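Local structure of alpha-ketoglutarate-dependent 2,4-dichlorophenoxyacetate dioxygenase (Bradyrhizobium diazoefficiens, 5BKE) at residues R6-T10 / H11-Q15; K23-P27 / G28-E32; R228-L231 / R232-E236; W257-Q261 / T262-V266. The protein probably acts as a metal- and 2-oxoglutarate-dependent dioxygenase that degrades aryloxyalkanoate herbicides. All blocks are in the same frame, centred on the assembly; numbering follows the deposited sequence. Where two conformers were deposited one is given.

Contact 1: residues R6-T10 / H11-Q15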
loop_
_atom_site.group_PDB
_atom_site.type_symbol
_atom_site.label_atom_id
_atom_site.label_comp_id
_atom_site.label_asym_id
_atom_site.label_seq_id
_atom_site.Cartn_x
_atom_site.Cartn_y
_atom_site.Cartn_z
ATOM N N ARG C 6 -24.061 7.326 23.313
ATOM C CA ARG C 6 -23.450 8.360 22.496
ATOM C C ARG C 6 -22.042 8.671 23.017
ATOM O O ARG C 6 -21.862 8.953 24.198
ATOM C CB ARG C 6 -24.336 9.610 22.492
ATOM C CG ARG C 6 -23.905 10.686 21.507
ATOM C CD ARG C 6 -24.854 11.871 21.526
ATOM N NE ARG C 6 -24.103 13.096 21.793
ATOM C CZ ARG C 6 -24.340 13.946 22.795
ATOM N NH1 ARG C 6 -25.355 13.755 23.637
ATOM N NH2 ARG C 6 -23.565 15.017 22.935
ATOM N N GLN C 7 -21.050 8.627 22.129
ATOM C CA GLN C 7 -19.666 8.950 22.498
ATOM C C GLN C 7 -19.493 10.447 22.707
ATOM O O GLN C 7 -20.018 11.244 21.931
ATOM C CB GLN C 7 -18.686 8.429 21.452
ATOM C CG GLN C 7 -17.240 8.407 21.939
ATOM C CD GLN C 7 -16.315 7.629 21.030
ATOM O OE1 GLN C 7 -16.702 6.624 20.442
ATOM N NE2 GLN C 7 -15.081 8.088 20.918
ATOM N N LEU C 8 -18.766 10.823 23.759
ATOM C CA LEU C 8 -18.623 12.241 24.151
ATOM C C LEU C 8 -17.251 12.870 23.894
ATOM O O LEU C 8 -17.116 14.095 23.921
ATOM C CB LEU C 8 -19.027 12.459 25.626
ATOM C CG LEU C 8 -20.446 12.142 26.122
ATOM C CD1 LEU C 8 -20.561 12.512 27.595
ATOM C CD2 LEU C 8 -21.537 12.839 25.312
ATOM N N GLN C 9 -16.240 12.040 23.668
ATOM C CA GLN C 9 -14.877 12.521 23.422
ATOM C C GLN C 9 -14.283 11.685 22.298
ATOM O O GLN C 9 -14.719 10.545 22.094
ATOM C CB GLN C 9 -14.029 12.417 24.697
ATOM C CG GLN C 9 -12.878 13.417 24.804
ATOM C CD GLN C 9 -11.542 12.873 24.314
ATOM O OE1 GLN C 9 -11.390 11.674 24.077
ATOM N NE2 GLN C 9 -10.556 13.757 24.182
ATOM N N THR C 10 -13.287 12.234 21.587
ATOM C CA THR C 10 -12.742 11.537 20.416
ATOM C C THR C 10 -12.268 10.124 20.730
ATOM O O THR C 10 -12.512 9.232 19.931
ATOM C CB THR C 10 -11.631 12.310 19.671
ATOM O OG1 THR C 10 -10.588 12.672 20.585
ATOM C CG2 THR C 10 -12.203 13.554 18.981
ATOM N N HIS C 11 -11.648 9.911 21.894
ATOM C CA HIS C 11 -11.031 8.615 22.224
ATOM C C HIS C 11 -11.849 7.674 23.086
ATOM O O HIS C 11 -11.626 6.462 23.043
ATOM C CB HIS C 11 -9.692 8.835 22.920
ATOM C CG HIS C 11 -8.608 9.311 22.011
ATOM N ND1 HIS C 11 -8.248 10.637 21.918
ATOM C CD2 HIS C 11 -7.796 8.640 21.166
ATOM C CE1 HIS C 11 -7.253 10.761 21.059
ATOM N NE2 HIS C 11 -6.961 9.563 20.588
ATOM N N PHE C 12 -12.765 8.232 23.880
ATOM C CA PHE C 12 -13.455 7.490 24.951
ATOM C C PHE C 12 -14.675 8.263 25.471
ATOM O O PHE C 12 -15.007 9.333 24.924
ATOM C CB PHE C 12 -12.457 7.098 26.077
ATOM C CG PHE C 12 -12.027 8.236 26.992
ATOM C CD1 PHE C 12 -11.656 9.497 26.501
ATOM C CD2 PHE C 12 -11.949 8.016 28.371
ATOM C CE1 PHE C 12 -11.252 10.516 27.366
ATOM C CE2 PHE C 12 -11.547 9.022 29.242
ATOM C CZ PHE C 12 -11.194 10.275 28.740
ATOM N N VAL C 13 -15.327 7.718 26.510
ATOM C CA VAL C 13 -16.508 8.306 27.206
ATOM C C VAL C 13 -17.803 8.097 26.434
ATOM O O VAL C 13 -17.964 8.598 25.308
ATOM C CB VAL C 13 -16.350 9.813 27.610
ATOM C CG1 VAL C 13 -17.509 10.288 28.482
ATOM C CG2 VAL C 13 -15.033 10.069 28.323
ATOM N N GLY C 14 -18.722 7.349 27.044
ATOM C CA GLY C 14 -20.063 7.171 26.501
ATOM C C GLY C 14 -21.171 7.721 27.380
ATOM O O GLY C 14 -21.126 7.613 28.613
ATOM N N GLN C 15 -22.175 8.313 26.738
ATOM C CA GLN C 15 -23.386 8.756 27.423
ATOM C C GLN C 15 -24.447 7.692 27.243
ATOM O O GLN C 15 -24.740 7.277 26.115
ATOM C CB GLN C 15 -23.872 10.106 26.886
ATOM C CG GLN C 15 -25.098 10.658 27.601
ATOM C CD GLN C 15 -25.414 12.088 27.203
ATOM O OE1 GLN C 15 -24.650 13.014 27.492
ATOM N NE2 GLN C 15 -26.551 12.276 26.553
#

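Contact 2: residues K23-P27 / G28-E32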
loop_
_atom_site.group_PDB
_atom_site.type_symbol
_atom_site.label_atom_id
_atom_site.label_comp_id
_atom_site.label_asym_id
_atom_site.label_seq_id
_atom_site.Cartn_x
_atom_site.Cartn_y
_atom_site.Cartn_z
ATOM N N LYS C 23 -33.954 1.043 39.651
ATOM C CA LYS C 23 -34.489 -0.304 39.502
ATOM C C LYS C 23 -33.394 -1.325 39.143
ATOM O O LYS C 23 -32.396 -0.953 38.508
ATOM C CB LYS C 23 -35.577 -0.310 38.413
ATOM C CG LYS C 23 -36.845 0.447 38.763
ATOM C CD LYS C 23 -37.641 -0.263 39.857
ATOM C CE LYS C 23 -38.672 0.663 40.482
ATOM N NZ LYS C 23 -39.712 1.057 39.495
ATOM N N PRO C 24 -33.583 -2.615 39.529
ATOM C CA PRO C 24 -32.637 -3.663 39.131
ATOM C C PRO C 24 -32.452 -3.760 37.615
ATOM O O PRO C 24 -33.394 -3.475 36.843
ATOM C CB PRO C 24 -33.296 -4.939 39.649
ATOM C CG PRO C 24 -34.091 -4.492 40.833
ATOM C CD PRO C 24 -34.624 -3.146 40.435
ATOM N N LEU C 25 -31.243 -4.140 37.204
ATOM C CA LEU C 25 -30.961 -4.449 35.800
ATOM C C LEU C 25 -31.232 -5.918 35.491
ATOM O O LEU C 25 -31.191 -6.776 36.392
ATOM C CB LEU C 25 -29.519 -4.075 35.431
ATOM C CG LEU C 25 -28.964 -2.660 35.670
ATOM C CD1 LEU C 25 -27.664 -2.486 34.896
ATOM C CD2 LEU C 25 -29.940 -1.548 35.299
ATOM N N THR C 26 -31.544 -6.201 34.221
ATOM C CA THR C 26 -31.618 -7.573 33.702
ATOM C C THR C 26 -30.171 -8.091 33.522
ATOM O O THR C 26 -29.237 -7.281 33.485
ATOM C CB THR C 26 -32.357 -7.647 32.330
ATOM O OG1 THR C 26 -31.639 -6.893 31.341
ATOM C CG2 THR C 26 -33.795 -7.140 32.429
ATOM N N PRO C 27 -29.974 -9.426 33.401
ATOM C CA PRO C 27 -28.616 -9.913 33.102
ATOM C C PRO C 27 -27.994 -9.263 31.854
ATOM O O PRO C 27 -26.851 -8.803 31.907
ATOM C CB PRO C 27 -28.825 -11.419 32.880
ATOM C CG PRO C 27 -30.019 -11.749 33.698
ATOM C CD PRO C 27 -30.904 -10.540 33.675
ATOM N N GLY C 28 -28.760 -9.217 30.764
ATOM C CA GLY C 28 -28.365 -8.562 29.496
ATOM C C GLY C 28 -27.939 -7.112 29.657
ATOM O O GLY C 28 -26.890 -6.716 29.145
ATOM N N GLU C 29 -28.729 -6.328 30.386
ATOM C CA GLU C 29 -28.387 -4.918 30.638
ATOM C C GLU C 29 -27.060 -4.758 31.407
ATOM O O GLU C 29 -26.245 -3.864 31.095
ATOM C CB GLU C 29 -29.525 -4.184 31.369
ATOM C CG GLU C 29 -30.725 -3.789 30.504
ATOM C CD GLU C 29 -32.024 -3.596 31.299
ATOM O OE1 GLU C 29 -31.987 -3.549 32.554
ATOM O OE2 GLU C 29 -33.109 -3.499 30.672
ATOM N N ALA C 30 -26.841 -5.618 32.401
ATOM C CA ALA C 30 -25.604 -5.570 33.211
ATOM C C ALA C 30 -24.388 -5.923 32.353
ATOM O O ALA C 30 -23.348 -5.266 32.436
ATOM C CB ALA C 30 -25.708 -6.489 34.435
ATOM N N ARG C 31 -24.553 -6.950 31.519
ATOM C CA ARG C 31 -23.560 -7.370 30.526
ATOM C C ARG C 31 -23.213 -6.210 29.564
ATOM O O ARG C 31 -22.036 -5.913 29.343
ATOM C CB ARG C 31 -24.101 -8.586 29.768
ATOM C CG ARG C 31 -23.064 -9.626 29.382
ATOM C CD ARG C 31 -23.599 -11.066 29.461
ATOM N NE ARG C 31 -24.860 -11.229 28.730
ATOM C CZ ARG C 31 -26.004 -11.706 29.243
ATOM N NH1 ARG C 31 -26.079 -12.134 30.507
ATOM N NH2 ARG C 31 -27.084 -11.780 28.467
ATOM N N GLU C 32 -24.243 -5.538 29.049
ATOM C CA GLU C 32 -24.083 -4.367 28.160
ATOM C C GLU C 32 -23.328 -3.209 28.795
ATOM O O GLU C 32 -22.434 -2.626 28.151
ATOM C CB GLU C 32 -25.432 -3.877 27.621
ATOM C CG GLU C 32 -26.092 -4.813 26.616
ATOM C CD GLU C 32 -25.222 -5.055 25.405
ATOM O OE1 GLU C 32 -25.235 -4.197 24.489
ATOM O OE2 GLU C 32 -24.513 -6.091 25.376
#

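Contact 3: residues R228-L231 / R232-E236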
loop_
_atom_site.group_PDB
_atom_site.type_symbol
_atom_site.label_atom_id
_atom_site.label_comp_id
_atom_site.label_asym_id
_atom_site.label_seq_id
_atom_site.Cartn_x
_atom_site.Cartn_y
_atom_site.Cartn_z
ATOM N N ARG C 228 10.653 10.455 39.506
ATOM C CA ARG C 228 9.611 11.479 39.608
ATOM C C ARG C 228 9.524 12.365 38.367
ATOM O O ARG C 228 8.417 12.708 37.923
ATOM C CB ARG C 228 9.795 12.311 40.863
ATOM C CG ARG C 228 9.409 11.552 42.109
ATOM C CD ARG C 228 9.268 12.480 43.294
ATOM N NE ARG C 228 8.721 11.755 44.434
ATOM C CZ ARG C 228 8.585 12.253 45.659
ATOM N NH1 ARG C 228 8.954 13.503 45.928
ATOM N NH2 ARG C 228 8.070 11.492 46.621
ATOM N N LEU C 229 10.687 12.712 37.807
ATOM C CA LEU C 229 10.753 13.470 36.556
ATOM C C LEU C 229 10.082 12.720 35.404
ATOM O O LEU C 229 9.278 13.307 34.668
ATOM C CB LEU C 229 12.183 13.895 36.215
ATOM C CG LEU C 229 12.754 15.067 37.038
ATOM C CD1 LEU C 229 14.222 15.295 36.699
ATOM C CD2 LEU C 229 11.954 16.360 36.879
ATOM N N LEU C 230 10.381 11.424 35.289
ATOM C CA LEU C 230 9.732 10.562 34.299
ATOM C C LEU C 230 8.208 10.524 34.475
ATOM O O LEU C 230 7.447 10.723 33.501
ATOM C CB LEU C 230 10.325 9.150 34.326
ATOM C CG LEU C 230 9.816 8.121 33.303
ATOM C CD1 LEU C 230 9.931 8.630 31.865
ATOM C CD2 LEU C 230 10.583 6.818 33.484
ATOM N N LEU C 231 7.780 10.292 35.716
ATOM C CA LEU C 231 6.359 10.287 36.065
ATOM C C LEU C 231 5.686 11.627 35.746
ATOM O O LEU C 231 4.589 11.645 35.186
ATOM C CB LEU C 231 6.140 9.866 37.535
ATOM C CG LEU C 231 6.553 8.438 37.947
ATOM C CD1 LEU C 231 6.419 8.258 39.451
ATOM C CD2 LEU C 231 5.786 7.345 37.197
ATOM N N ARG C 232 6.355 12.732 36.080
ATOM C CA ARG C 232 5.891 14.078 35.699
ATOM C C ARG C 232 5.684 14.237 34.182
ATOM O O ARG C 232 4.662 14.785 33.757
ATOM C CB ARG C 232 6.853 15.154 36.203
ATOM C CG ARG C 232 6.589 15.587 37.626
ATOM C CD ARG C 232 7.580 16.648 38.077
ATOM N NE ARG C 232 7.217 17.141 39.403
ATOM C CZ ARG C 232 6.502 18.240 39.635
ATOM N NH1 ARG C 232 6.085 19.008 38.631
ATOM N NH2 ARG C 232 6.218 18.581 40.888
ATOM N N ASP C 233 6.649 13.748 33.395
ATOM C CA ASP C 233 6.599 13.805 31.927
ATOM C C ASP C 233 5.453 12.987 31.373
ATOM O O ASP C 233 4.703 13.465 30.515
ATOM C CB ASP C 233 7.915 13.327 31.310
ATOM C CG ASP C 233 9.000 14.384 31.341
ATOM O OD1 ASP C 233 8.701 15.596 31.506
ATOM O OD2 ASP C 233 10.177 13.996 31.190
ATOM N N LEU C 234 5.317 11.766 31.886
ATOM C CA LEU C 234 4.235 10.860 31.485
ATOM C C LEU C 234 2.880 11.419 31.850
ATOM O O LEU C 234 1.938 11.321 31.057
ATOM C CB LEU C 234 4.422 9.463 32.088
ATOM C CG LEU C 234 5.627 8.621 31.637
ATOM C CD1 LEU C 234 5.845 7.470 32.616
ATOM C CD2 LEU C 234 5.502 8.098 30.201
ATOM N N ASN C 235 2.791 12.010 33.046
ATOM C CA ASN C 235 1.570 12.680 33.514
ATOM C C ASN C 235 1.190 13.892 32.656
ATOM O O ASN C 235 0.020 14.075 32.320
ATOM C CB ASN C 235 1.679 13.040 35.005
ATOM C CG ASN C 235 1.239 11.896 35.909
ATOM O OD1 ASN C 235 0.050 11.700 36.125
ATOM N ND2 ASN C 235 2.197 11.129 36.433
ATOM N N GLU C 236 2.179 14.700 32.283
ATOM C CA GLU C 236 1.945 15.839 31.398
ATOM C C GLU C 236 1.457 15.369 30.018
ATOM O O GLU C 236 0.522 15.949 29.465
ATOM C CB GLU C 236 3.206 16.687 31.266
ATOM C CG GLU C 236 2.996 18.050 30.600
ATOM C CD GLU C 236 4.306 18.726 30.219
ATOM O OE1 GLU C 236 5.327 18.515 30.917
ATOM O OE2 GLU C 236 4.319 19.477 29.219
HETATM O O HOH W 1 9.907 16.341 33.807
#

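Contact 4: residues W257-Q261 / T262-V266. With MN (manganese (II) ion), chain N; OGA (N-oxalylglycine), chain O.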
loop_
_atom_site.group_PDB
_atom_site.type_symbol
_atom_site.label_atom_id
_atom_site.label_comp_id
_atom_site.label_asym_id
_atom_site.label_seq_id
_atom_site.Cartn_x
_atom_site.Cartn_y
_atom_site.Cartn_z
ATOM N N TRP C 257 -16.490 5.195 36.192
ATOM C CA TRP C 257 -15.242 5.063 35.460
ATOM C C TRP C 257 -14.491 3.781 35.794
ATOM O O TRP C 257 -14.622 3.242 36.911
ATOM C CB TRP C 257 -14.356 6.306 35.639
ATOM C CG TRP C 257 -13.955 6.616 37.061
ATOM C CD1 TRP C 257 -12.841 6.155 37.719
ATOM C CD2 TRP C 257 -14.638 7.478 37.987
ATOM N NE1 TRP C 257 -12.803 6.658 38.992
ATOM C CE2 TRP C 257 -13.886 7.476 39.189
ATOM C CE3 TRP C 257 -15.821 8.237 37.924
ATOM C CZ2 TRP C 257 -14.271 8.209 40.320
ATOM C CZ3 TRP C 257 -16.206 8.974 39.048
ATOM C CH2 TRP C 257 -15.433 8.947 40.233
ATOM N N ASP C 258 -13.726 3.296 34.815
ATOM C CA ASP C 258 -12.840 2.171 35.019
ATOM C C ASP C 258 -11.482 2.690 35.457
ATOM O O ASP C 258 -10.764 3.349 34.686
ATOM C CB ASP C 258 -12.734 1.299 33.763
ATOM C CG ASP C 258 -11.956 0.010 34.004
ATOM O OD1 ASP C 258 -11.488 -0.240 35.144
ATOM O OD2 ASP C 258 -11.821 -0.778 33.040
ATOM N N ASN C 259 -11.133 2.390 36.712
ATOM C CA ASN C 259 -9.846 2.831 37.294
ATOM C C ASN C 259 -8.646 2.168 36.615
ATOM O O ASN C 259 -7.541 2.710 36.636
ATOM C CB ASN C 259 -9.826 2.580 38.812
ATOM C CG ASN C 259 -10.724 3.554 39.569
ATOM O OD1 ASN C 259 -10.441 4.764 39.654
ATOM N ND2 ASN C 259 -11.826 3.036 40.100
ATOM N N ARG C 260 -8.893 1.012 35.993
ATOM C CA ARG C 260 -7.863 0.230 35.305
ATOM C C ARG C 260 -7.415 0.851 33.954
ATOM O O ARG C 260 -6.369 0.453 33.411
ATOM C CB ARG C 260 -8.328 -1.226 35.109
ATOM C CG ARG C 260 -8.900 -1.884 36.371
ATOM C CD ARG C 260 -9.541 -3.235 36.093
ATOM N NE ARG C 260 -10.689 -3.121 35.197
ATOM C CZ ARG C 260 -11.423 -4.137 34.750
ATOM N NH1 ARG C 260 -11.161 -5.388 35.124
ATOM N NH2 ARG C 260 -12.442 -3.896 33.931
ATOM N N GLN C 261 -8.174 1.846 33.468
ATOM C CA GLN C 261 -7.963 2.474 32.153
ATOM C C GLN C 261 -7.864 3.999 32.177
ATOM O O GLN C 261 -7.691 4.611 31.111
ATOM C CB GLN C 261 -9.098 2.091 31.189
ATOM C CG GLN C 261 -9.262 0.602 30.967
ATOM C CD GLN C 261 -10.326 0.291 29.951
ATOM O OE1 GLN C 261 -10.029 0.182 28.764
ATOM N NE2 GLN C 261 -11.578 0.142 30.405
ATOM N N THR C 262 -7.993 4.607 33.363
ATOM C CA THR C 262 -8.159 6.058 33.481
ATOM C C THR C 262 -7.431 6.695 34.660
ATOM O O THR C 262 -7.028 6.016 35.606
ATOM C CB THR C 262 -9.643 6.469 33.657
ATOM O OG1 THR C 262 -10.157 5.909 34.877
ATOM C CG2 THR C 262 -10.519 6.057 32.467
ATOM N N MET C 263 -7.261 8.015 34.569
ATOM C CA MET C 263 -7.103 8.884 35.725
ATOM C C MET C 263 -8.267 9.858 35.759
ATOM O O MET C 263 -8.964 10.053 34.752
ATOM C CB MET C 263 -5.802 9.674 35.667
ATOM C CG MET C 263 -4.572 8.881 36.059
ATOM S SD MET C 263 -3.206 9.937 36.523
ATOM C CE MET C 263 -2.948 10.884 35.010
ATOM N N HIS C 264 -8.470 10.469 36.922
ATOM C CA HIS C 264 -9.478 11.504 37.091
ATOM C C HIS C 264 -9.050 12.505 38.165
ATOM O O HIS C 264 -8.097 12.251 38.930
ATOM C CB HIS C 264 -10.855 10.893 37.376
ATOM C CG HIS C 264 -10.920 10.145 38.661
ATOM N ND1 HIS C 264 -10.456 8.856 38.790
ATOM C CD2 HIS C 264 -11.366 10.513 39.884
ATOM C CE1 HIS C 264 -10.608 8.465 40.040
ATOM N NE2 HIS C 264 -11.170 9.446 40.720
ATOM N N ARG C 265 -9.726 13.654 38.182
ATOM C CA ARG C 265 -9.494 14.717 39.173
ATOM C C ARG C 265 -10.699 15.655 39.252
ATOM O O ARG C 265 -11.496 15.750 38.313
ATOM C CB ARG C 265 -8.205 15.505 38.877
ATOM C CG ARG C 265 -8.253 16.374 37.621
ATOM C CD ARG C 265 -7.151 17.417 37.607
ATOM N NE ARG C 265 -7.174 18.214 36.370
ATOM C CZ ARG C 265 -6.263 19.125 36.035
ATOM N NH1 ARG C 265 -5.215 19.365 36.820
ATOM N NH2 ARG C 265 -6.393 19.797 34.896
ATOM N N VAL C 266 -10.829 16.337 40.385
ATOM C CA VAL C 266 -11.834 17.386 40.539
ATOM C C VAL C 266 -11.107 18.735 40.471
ATOM O O VAL C 266 -9.997 18.881 41.007
ATOM C CB VAL C 266 -12.698 17.189 41.823
ATOM C CG1 VAL C 266 -11.838 17.093 43.084
ATOM C CG2 VAL C 266 -13.764 18.270 41.971
HETATM MN MN MN N . -11.076 9.537 42.943
HETATM C C1 OGA O . -13.712 10.107 43.598
HETATM C C2 OGA O . -13.220 11.389 43.144
HETATM C C4 OGA O . -13.816 13.690 42.512
HETATM C C5 OGA O . -15.058 14.524 42.663
HETATM O O1 OGA O . -12.944 9.121 43.480
HETATM O O2 OGA O . -14.880 10.035 44.042
HETATM O "O2'" OGA O . -12.006 11.545 43.053
HETATM O O3 OGA O . -15.551 14.609 43.812
HETATM N N1 OGA O . -14.126 12.302 42.820
HETATM O O4 OGA O . -15.545 15.074 41.648
HETATM O O HOH W 2 -9.583 6.691 37.445
#

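Contact 1: residues R6-T10 / H11-Q15
Arg6 and Gln15 form an antiparallel hydrogen-bonded pair, Arg6 N giving to Gln15 O at 2.9 Å and Gln15 N to Arg6 O at 2.6 Å, and Leu8 N to Val13 O continues the pairing at 2.8 Å. This is a beta hairpin of strands 4-7 and 14-17 at the margin of the large mixed sheet. Toward the turn the bonding fades to a weak Gln9 N to Phe12 O bond, and the side chain of Gln9 takes over. Bent at chi2 (-95°), it brings OE1 to within 2.8 Å of His11 N, which approaches from above the amide plane; the same oxygen lies at the ring edge of Phe12, 3.3 Å from CD1. An amide suits this place because its other end, NE2, gives to Glu242 O and so ties the turn to the body of the protein. Were Gln9 an alanine, His11 N and Glu242 O would probably both lose a partner, and the turn would be freer to move. Gln7, extended along the strand, also braces the turn, its NE2 giving to Gln9 O at 2.7 Å. Apolar packing completes the hairpin: Leu8 CD1 meets Val13 CG1 at 3.9 Å, both residues touching Val44 and Tyr245, and Val13 CG2 sits over the centre of the Phe12 ring, 3.5 Å above its plane.

Contact 2: residues K23-P27 / G28-E32
Thr26 and Glu29 exchange two hydrogen bonds at the start of helix 27-40: Glu29 N gives to Thr26 OG1 at 3.1 Å, and Thr26 N gives to Glu29 OE1 at 3.2 Å. This is a capping box, with Thr26 as N-cap. The hydroxyl stands between the backbone N and the carbonyl carbon (chi1 62°), which turns it toward the amide of Glu29. The Glu29 chain, extended beyond CG, folds back over the cap, and its OE1 is met from above the carboxylate plane. Ala30 N gives to Thr26 O at 3.1 Å and Arg31 N to Pro27 O at 3.0 Å. Proline fits the first helical position, where no amide hydrogen is needed and the ring favours helical phi. Arg31, bent at chi2 and chi3, curls back until Pro27 O lies over one face of its guanidinium, towards the rim. Packing is modest: Leu25 CD1 rests 4.1 Å from Ala30 CA, the small Ala30 also touching Asn61, while Glu29 touches Leu19. Threonine and glutamate thus supply acceptors for amide hydrogens that have no carbonyl of an earlier turn to bind, and the carboxylate probably interacts favourably with the positive end of the helix dipole.

Contact 3: residues R228-L231 / R232-E236
Leu231 O is gripped twice by Asn235: the backbone N gives to it at 2.8 Å and the side-chain ND2 at 2.7 Å, the two donors arriving from opposite faces of the carbonyl plane. ND2 comes from above that plane, 53° out of it, while the oxygen lies close to the plane of the amide itself. With chi1 at -87° and chi2 at -81° the Asn235 side chain doubles back along the helix. Leu230 and Leu234, a turn apart, meet beside this pair, CG to CD1 at 4.1 Å, their side chains crossing at a slant. Asp233 stands on another face, where a water lies 2.7 Å from its OD1 and 3.2 Å from Leu229 O.

All of this rides on the i to i+4 backbone bonds of helix 224-238, among them Leu234 N to Leu230 O at 2.9 Å. Leucine suits its inner face, where Leu231 and Leu234 pack on Leu198 of strand 194-201 and Leu230 and Leu231 on Ile219 of strand 216-219. Charged residues suit the face that meets the third subunit: Asp233 OD1 forms a salt bridge with Arg267 of that subunit, and Glu236 with its Arg265. Among these charges Leu229 packs on Leu178 of the third subunit. Arg228 NE gives to Gly217 O of its own chain and its NH1 to Ser177 O of the third subunit.

Contact 4: residues W257-Q261 / T262-V266
Trp257 and His264 meet in the active site of a TauD-type double-stranded beta-helix, the cupin fold, within one short continuous stretch of chain. Metal coordination comes first: His264 NE2 binds manganese at 2.2 Å and, with His115 and Asp117, makes up the two-histidine, one-aspartate facial triad of this superfamily, while N-oxalylglycine chelates the ion through O1 and O2'. Histidine suits this place because its second nitrogen remains available to fix the ring.

The aromatic contact is oblique, the five-membered ring of Trp257 and the imidazole lying 4.0 Å apart between centroids with planes at 47°; Trp257 CE2 sits over the centre of the imidazole. The far edge of the indole faces the ligand, CZ2 lying 3.5 Å from OGA O1. Without the indole, as with a leucine here, one face of the His264 ring would probably be less covered and a gap would open beside the ligand's metal-binding carboxylate. Val266 adds an apolar wall, its CB 3.6 Å from OGA O4.

Among polar links, Asp258 OD1 accepts from Arg260 N in an Asx turn and from Arg260 NE in a salt bridge of 3.0 Å. Thr262 OG1 gives to Asp258 O at 2.6 Å, a reach set by chi1 at 62°. Asn259, its ND2 bonded to Ser128 OG, offers OD1 to the N of metal-binding Asp117. One water fixes the imidazole: it accepts from His264 ND1 at 2.7 Å and gives to Asn259 OD1 and, at 2.7 Å, to Thr262 OG1.

Contact 4 is the buried centre of the set, built from aromatic, metal and water-mediated links around the ligand. Contact 1 lies about 14 Å from it, centre to centre, and shares the mixed sheet to which strand 254-258 belongs, but is only partly buried and relies on backbone pairing and hydrogen bonds from side-chain amides. Contact 2, next along the chain, is a surface helix start with mainly polar capping. Contact 3 lies across the chain's centre from contact 2, about 40 Å away between centres; most of its leucines face inward and its charges meet another subunit. Contacts 3 and 4 touch where Asn235 OD1 packs on Met263 CE.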